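Local structure of glycosyltransferase (Streptomyces halstedii, 3WAD) at residues B[90-93]-B[94-98]; B[149-152]-B[153-157]; B[181-184]-B[185-189]. The protein belongs to the glycosyltransferases of the GT-B fold, in which two Rossmann-like domains, each built round a parallel sheet, face each other across a cleft. All coordinates share one frame; numbering follows the deposited sequence.

Interaction 1: B[90-93]-B[94-98]; sequences QYIH and DVFAQ
Residues Gln90 to Gln98 form two and a half turns of helix 89-106, and four successive i to i+4 backbone bonds join 90-93 to 94-98. Val95 N to Tyr91 O, at 2.9 Å, and Phe96 N to Ile92 O, at 2.8 Å, lie in the middle of this run. On one side of the helix the carboxylate of Asp94 gathers two donors on a single oxygen. Gln90 NE2 reaches Asp94 OD1 on its syn side at 3.0 Å, while ND1 of His93 comes to the same OD1 on the anti side at 2.8 Å. Both approach from well out of the carboxylate plane and from the same face of it, the Gln90 bond the more bent of the two. Gln90 can do so because its chain bends at chi2 (54°), which turns the amide along the helix. The imidazole stands steeply against the carboxylate, their planes 79° apart. The side-chain contacts on the other flank of these two segments are apolar. Val95 CG2 sits over a face of the Tyr91 ring, 3.9 Å from its centroid, in a CH-pi contact; the phenol oxygen is tied separately to Thr78 O. Ile92 CG2 lies similarly over the ring of Phe96, 4.0 Å from the centroid. Two N-H donors would probably stabilise negative charge on OD1.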
# COMPACT_ATOMS: atom_id res chain seq x y z
N GLN B 90 -35.39 -24.83 -9.97
CA GLN B 90 -36.20 -23.63 -9.94
C GLN B 90 -35.69 -22.58 -8.92
O GLN B 90 -35.69 -21.35 -9.20
CB GLN B 90 -37.65 -23.93 -9.57
CG GLN B 90 -38.61 -22.77 -9.95
CD GLN B 90 -38.50 -22.34 -11.46
OE1 GLN B 90 -38.70 -23.16 -12.38
NE2 GLN B 90 -38.13 -21.05 -11.71
N TYR B 91 -35.30 -23.04 -7.75
CA TYR B 91 -34.75 -22.14 -6.74
C TYR B 91 -33.47 -21.43 -7.19
O TYR B 91 -33.36 -20.23 -7.04
CB TYR B 91 -34.43 -22.92 -5.47
CG TYR B 91 -33.83 -22.04 -4.34
CD1 TYR B 91 -34.64 -21.19 -3.58
CD2 TYR B 91 -32.48 -22.06 -4.07
CE1 TYR B 91 -34.10 -20.40 -2.54
CE2 TYR B 91 -31.92 -21.30 -3.04
CZ TYR B 91 -32.74 -20.46 -2.28
OH TYR B 91 -32.17 -19.70 -1.29
N ILE B 92 -32.50 -22.19 -7.70
CA ILE B 92 -31.21 -21.60 -8.13
C ILE B 92 -31.40 -20.66 -9.35
O ILE B 92 -30.86 -19.51 -9.41
CB ILE B 92 -30.22 -22.73 -8.37
CG1 ILE B 92 -29.95 -23.39 -7.04
CG2 ILE B 92 -28.90 -22.18 -9.00
CD1 ILE B 92 -29.02 -24.56 -7.15
N HIS B 93 -32.25 -21.09 -10.28
CA HIS B 93 -32.75 -20.23 -11.33
C HIS B 93 -33.23 -18.87 -10.82
O HIS B 93 -32.86 -17.80 -11.36
CB HIS B 93 -33.88 -20.95 -12.07
CG HIS B 93 -34.53 -20.09 -13.10
ND1 HIS B 93 -35.42 -19.10 -12.76
CD2 HIS B 93 -34.40 -20.05 -14.45
CE1 HIS B 93 -35.83 -18.49 -13.86
NE2 HIS B 93 -35.22 -19.05 -14.90
N ASP B 94 -34.10 -18.91 -9.81
CA ASP B 94 -34.65 -17.66 -9.30
C ASP B 94 -33.63 -16.87 -8.49
O ASP B 94 -33.69 -15.67 -8.51
CB ASP B 94 -35.94 -17.83 -8.51
CG ASP B 94 -37.07 -18.49 -9.34
OD1 ASP B 94 -37.05 -18.48 -10.60
OD2 ASP B 94 -38.02 -19.02 -8.67
N VAL B 95 -32.73 -17.54 -7.78
CA VAL B 95 -31.66 -16.84 -7.13
C VAL B 95 -30.87 -16.05 -8.25
O VAL B 95 -30.61 -14.86 -8.10
CB VAL B 95 -30.72 -17.77 -6.31
CG1 VAL B 95 -29.56 -17.02 -5.88
CG2 VAL B 95 -31.45 -18.25 -4.98
N PHE B 96 -30.57 -16.74 -9.36
CA PHE B 96 -29.83 -16.14 -10.44
C PHE B 96 -30.54 -14.97 -11.09
O PHE B 96 -29.90 -13.94 -11.38
CB PHE B 96 -29.38 -17.17 -11.49
CG PHE B 96 -28.30 -18.07 -11.02
CD1 PHE B 96 -27.50 -17.70 -9.98
CD2 PHE B 96 -28.07 -19.29 -11.66
CE1 PHE B 96 -26.49 -18.52 -9.55
CE2 PHE B 96 -27.03 -20.11 -11.23
CZ PHE B 96 -26.27 -19.75 -10.18
N ALA B 97 -31.83 -15.12 -11.32
CA ALA B 97 -32.64 -14.02 -11.83
C ALA B 97 -32.60 -12.80 -10.92
O ALA B 97 -32.43 -11.69 -11.41
CB ALA B 97 -34.06 -14.46 -12.13
N GLN B 98 -32.71 -13.00 -9.61
CA GLN B 98 -32.71 -11.87 -8.68
C GLN B 98 -31.34 -11.22 -8.50
O GLN B 98 -31.24 -10.01 -8.57
CB GLN B 98 -33.21 -12.30 -7.30
CG GLN B 98 -33.21 -11.17 -6.24
CD GLN B 98 -33.53 -11.76 -4.84
OE1 GLN B 98 -34.69 -11.79 -4.45
NE2 GLN B 98 -32.52 -12.27 -4.14

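Interaction 2: B[149-152]-B[153-157]; sequences RMLF and GLDQW
Asp155 and Arg149 meet across the short connection that takes the chain out of strand 147-150 and into helix 156-168. Followed outward, the Asp155 side chain finds a partner at almost every atom. Its CB rests against Leu151 CD1 at 3.6 Å, and its CG stands anti to the backbone N (chi1 -168°), which carries the carboxylate back toward the strand. There OD1 receives Arg149 NH1 at 2.9 Å and OD2 receives Arg149 NH2, also at 2.9 Å: an end-on, two-nitrogen salt bridge on the syn side of both oxygens, though well out of the carboxylate plane. The two flat groups are not coplanar but turned 45° against each other, although both oxygens stay close to the guanidinium plane. OD1 has a second task, capping the young helix by accepting a bond from Gly158 N. The arginine runs straight as far as CD, then bends at chi3; NE goes to Thr201 O, and NH2 also binds Thr205 OG1, so the group is held against rotation. Leu151 CD2 lies over one guanidinium face, 3.7 Å above its plane and offset toward the rim. Farther round the turn a water accepts from Phe152 N at 3.2 Å and donates to Leu154 O at 3.1 Å, resting over a face of the Phe152 ring. Asp155 itself is the centre of an inverse gamma turn. This strand-to-helix junction lies at the C-terminal end of strand 147-150, between strands 126-130 and 204-206 of the parallel sheet. Its outer bend touches the other half of the molecule, where the backbone O and N of Leu154 bond to Trp344 NE1 and Asp345 OD1, while its side chain packs on helix 346-355.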
# COMPACT_ATOMS: atom_id res chain seq x y z
N ARG B 149 -11.31 -14.22 -11.20
CA ARG B 149 -12.40 -13.87 -10.30
C ARG B 149 -11.88 -14.01 -8.85
O ARG B 149 -11.51 -15.10 -8.42
CB ARG B 149 -13.68 -14.68 -10.62
CG ARG B 149 -14.90 -14.37 -9.68
CD ARG B 149 -16.10 -15.18 -10.07
NE ARG B 149 -15.78 -16.59 -9.87
CZ ARG B 149 -16.36 -17.39 -8.97
NH1 ARG B 149 -17.35 -16.93 -8.17
NH2 ARG B 149 -15.92 -18.64 -8.85
N MET B 150 -11.86 -12.88 -8.12
CA MET B 150 -11.32 -12.89 -6.79
C MET B 150 -12.42 -13.05 -5.71
O MET B 150 -13.29 -12.19 -5.56
CB MET B 150 -10.43 -11.68 -6.48
CG MET B 150 -9.88 -11.77 -5.04
SD MET B 150 -8.51 -10.59 -4.89
CE MET B 150 -7.82 -11.19 -3.40
N LEU B 151 -12.36 -14.16 -4.95
CA LEU B 151 -13.36 -14.38 -3.88
C LEU B 151 -13.06 -13.50 -2.70
O LEU B 151 -11.93 -12.98 -2.51
CB LEU B 151 -13.35 -15.84 -3.43
CG LEU B 151 -13.66 -16.88 -4.54
CD1 LEU B 151 -13.65 -18.34 -4.06
CD2 LEU B 151 -15.02 -16.64 -5.22
N PHE B 152 -14.05 -13.39 -1.83
CA PHE B 152 -13.94 -12.53 -0.64
C PHE B 152 -14.47 -13.33 0.57
O PHE B 152 -14.57 -12.82 1.71
CB PHE B 152 -14.73 -11.20 -0.93
CG PHE B 152 -16.18 -11.45 -1.19
CD1 PHE B 152 -17.06 -11.67 -0.09
CD2 PHE B 152 -16.66 -11.54 -2.48
CE1 PHE B 152 -18.40 -11.98 -0.35
CE2 PHE B 152 -17.92 -11.85 -2.73
CZ PHE B 152 -18.82 -12.07 -1.66
N GLY B 153 -14.78 -14.61 0.35
CA GLY B 153 -15.12 -15.58 1.44
C GLY B 153 -15.27 -16.88 0.66
O GLY B 153 -14.64 -17.06 -0.39
N LEU B 154 -16.13 -17.77 1.12
CA LEU B 154 -16.49 -18.93 0.30
C LEU B 154 -17.22 -18.65 -1.01
O LEU B 154 -17.85 -17.61 -1.21
CB LEU B 154 -17.29 -19.94 1.15
CG LEU B 154 -16.80 -20.38 2.54
CD1 LEU B 154 -17.75 -21.51 3.09
CD2 LEU B 154 -15.35 -20.83 2.63
N ASP B 155 -17.10 -19.57 -1.95
CA ASP B 155 -17.66 -19.37 -3.28
C ASP B 155 -19.12 -19.86 -3.37
O ASP B 155 -19.39 -20.85 -4.03
CB ASP B 155 -16.77 -20.07 -4.31
CG ASP B 155 -17.11 -19.67 -5.73
OD1 ASP B 155 -17.92 -18.71 -6.01
OD2 ASP B 155 -16.52 -20.33 -6.59
N GLN B 156 -20.03 -19.15 -2.68
CA GLN B 156 -21.45 -19.49 -2.72
C GLN B 156 -21.93 -19.52 -4.15
O GLN B 156 -22.75 -20.35 -4.54
CB GLN B 156 -22.26 -18.43 -1.95
CG GLN B 156 -22.00 -18.34 -0.46
CD GLN B 156 -22.43 -19.58 0.35
OE1 GLN B 156 -22.72 -20.65 -0.19
NE2 GLN B 156 -22.49 -19.39 1.71
N TRP B 157 -21.46 -18.55 -4.94
CA TRP B 157 -22.01 -18.38 -6.28
C TRP B 157 -21.55 -19.54 -7.13
O TRP B 157 -22.34 -20.07 -7.91
CB TRP B 157 -21.47 -17.07 -6.88
CG TRP B 157 -22.10 -16.57 -8.17
CD1 TRP B 157 -21.50 -16.54 -9.42
CD2 TRP B 157 -23.38 -15.92 -8.33
NE1 TRP B 157 -22.36 -15.94 -10.33
CE2 TRP B 157 -23.51 -15.56 -9.70
CE3 TRP B 157 -24.47 -15.71 -7.47
CZ2 TRP B 157 -24.65 -14.91 -10.21
CZ3 TRP B 157 -25.62 -15.04 -7.96
CH2 TRP B 157 -25.69 -14.65 -9.34
O HOH W 1 -16.76 -14.95 -2.37

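Interaction 3: B[181-184]-B[185-189]; sequences ADWL and ATKGE
Trp183, Leu184 and Lys187 make up the side of this short piece of helix 179-188 where side chains pack together. Lys187 runs alongside both neighbours and points the same way, its CD 4.0 Å from Leu184 CD2 and 4.1 Å from Trp183 NE1. Within 181-184 itself, Leu184 CD2 lies over one face of the indole, 3.7 Å above its plane and toward the rim of the ring. The lysine is extended until chi4, where a turn of 59° swings NZ to its partners beyond the helix: the carboxylate of Glu104, Ala107 O and Thr112 OG1. Trp183 NE1 bonds to the same oxygen, OE1 of Glu104, so one acid is shared by the ends of two side chains. On the solvent side, side-chain packing is sparse and bonding to the backbone does the joining. Asp182 and Thr186 are exposed there: OG1 of Thr186, set beside its own N, donates to Asp182 O at 2.8 Å. That oxygen also accepts the regular helical bond from Thr186 N, at 3.2 Å, the two donors arriving from opposite faces of the carbonyl plane. Regular helical bonding continues to Gly188 N, which reaches Leu184 O. Through its packed side the helix leans on helix 89-106, with Trp183 against Ser100 and Tyr103, while Leu184 packs down on helix 198-201 and the loops around Tyr134 and Phe195.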
# COMPACT_ATOMS: atom_id res chain seq x y z
N ALA B 181 -27.09 -16.26 -18.40
CA ALA B 181 -26.68 -16.18 -19.78
C ALA B 181 -27.43 -15.04 -20.39
O ALA B 181 -26.89 -14.32 -21.21
CB ALA B 181 -27.02 -17.51 -20.55
N ASP B 182 -28.69 -14.89 -20.03
CA ASP B 182 -29.45 -13.80 -20.60
C ASP B 182 -28.84 -12.47 -20.07
O ASP B 182 -28.63 -11.53 -20.83
CB ASP B 182 -30.89 -13.89 -20.21
CG ASP B 182 -31.62 -15.08 -20.89
OD1 ASP B 182 -30.94 -15.86 -21.58
OD2 ASP B 182 -32.84 -15.23 -20.67
N TRP B 183 -28.57 -12.41 -18.77
CA TRP B 183 -27.98 -11.19 -18.17
C TRP B 183 -26.67 -10.80 -18.80
O TRP B 183 -26.56 -9.70 -19.28
CB TRP B 183 -27.81 -11.34 -16.68
CG TRP B 183 -27.03 -10.23 -16.04
CD1 TRP B 183 -27.16 -8.83 -16.24
CD2 TRP B 183 -26.08 -10.40 -15.01
NE1 TRP B 183 -26.25 -8.18 -15.41
CE2 TRP B 183 -25.60 -9.11 -14.65
CE3 TRP B 183 -25.56 -11.53 -14.36
CZ2 TRP B 183 -24.60 -8.95 -13.69
CZ3 TRP B 183 -24.61 -11.36 -13.40
CH2 TRP B 183 -24.16 -10.07 -13.04
N LEU B 184 -25.71 -11.72 -18.82
CA LEU B 184 -24.35 -11.43 -19.23
C LEU B 184 -24.15 -11.33 -20.75
O LEU B 184 -23.27 -10.57 -21.18
CB LEU B 184 -23.34 -12.41 -18.63
CG LEU B 184 -23.18 -12.36 -17.10
CD1 LEU B 184 -22.31 -13.50 -16.60
CD2 LEU B 184 -22.56 -11.00 -16.65
N ALA B 185 -24.96 -12.02 -21.54
CA ALA B 185 -24.98 -11.77 -22.99
C ALA B 185 -25.43 -10.32 -23.25
O ALA B 185 -24.81 -9.57 -24.05
CB ALA B 185 -25.92 -12.75 -23.70
N THR B 186 -26.52 -9.94 -22.58
CA THR B 186 -27.03 -8.57 -22.59
C THR B 186 -25.99 -7.51 -22.14
O THR B 186 -25.83 -6.47 -22.80
CB THR B 186 -28.24 -8.43 -21.67
OG1 THR B 186 -29.31 -9.18 -22.22
CG2 THR B 186 -28.78 -6.97 -21.61
N LYS B 187 -25.37 -7.74 -21.01
CA LYS B 187 -24.36 -6.84 -20.50
C LYS B 187 -23.20 -6.67 -21.51
O LYS B 187 -22.72 -5.55 -21.68
CB LYS B 187 -23.79 -7.38 -19.20
CG LYS B 187 -22.94 -6.35 -18.38
CD LYS B 187 -22.67 -6.97 -16.99
CE LYS B 187 -21.98 -6.02 -16.03
NZ LYS B 187 -22.74 -4.82 -15.82
N GLY B 188 -22.78 -7.76 -22.15
CA GLY B 188 -21.66 -7.79 -23.09
C GLY B 188 -21.96 -7.27 -24.48
O GLY B 188 -21.06 -6.77 -25.20
N GLU B 189 -23.22 -7.30 -24.85
CA GLU B 189 -23.65 -6.98 -26.19
C GLU B 189 -23.12 -5.60 -26.71
O GLU B 189 -22.61 -5.52 -27.85
CB GLU B 189 -25.18 -7.05 -26.23
CG GLU B 189 -25.72 -7.12 -27.60
CD GLU B 189 -25.69 -5.77 -28.22
OE1 GLU B 189 -25.68 -4.77 -27.48
OE2 GLU B 189 -25.62 -5.67 -29.45

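One contact is core and two are peripheral. Interaction 2 is buried near the centre of the chain, whereas interactions 1 and 3 are partly exposed segments of peripheral helices in the same N-terminal half. Interaction 1 meets interaction 2 directly: Phe96 CD1 approaches Trp157 CH2 to 3.6 Å. Interaction 3 keeps its nearest atoms about 5 Å from interaction 2 and about 6 Å from interaction 1, yet helix 179-188 packs on helix 89-106. Their chemistry follows their place. The turn at 149-157 sets a buried arginine against a partly exposed aspartate; interaction 1 separates a polar flank from a mainly apolar one, while interaction 3 carries a lysine and an indole N-H to a shared acid on its packed side.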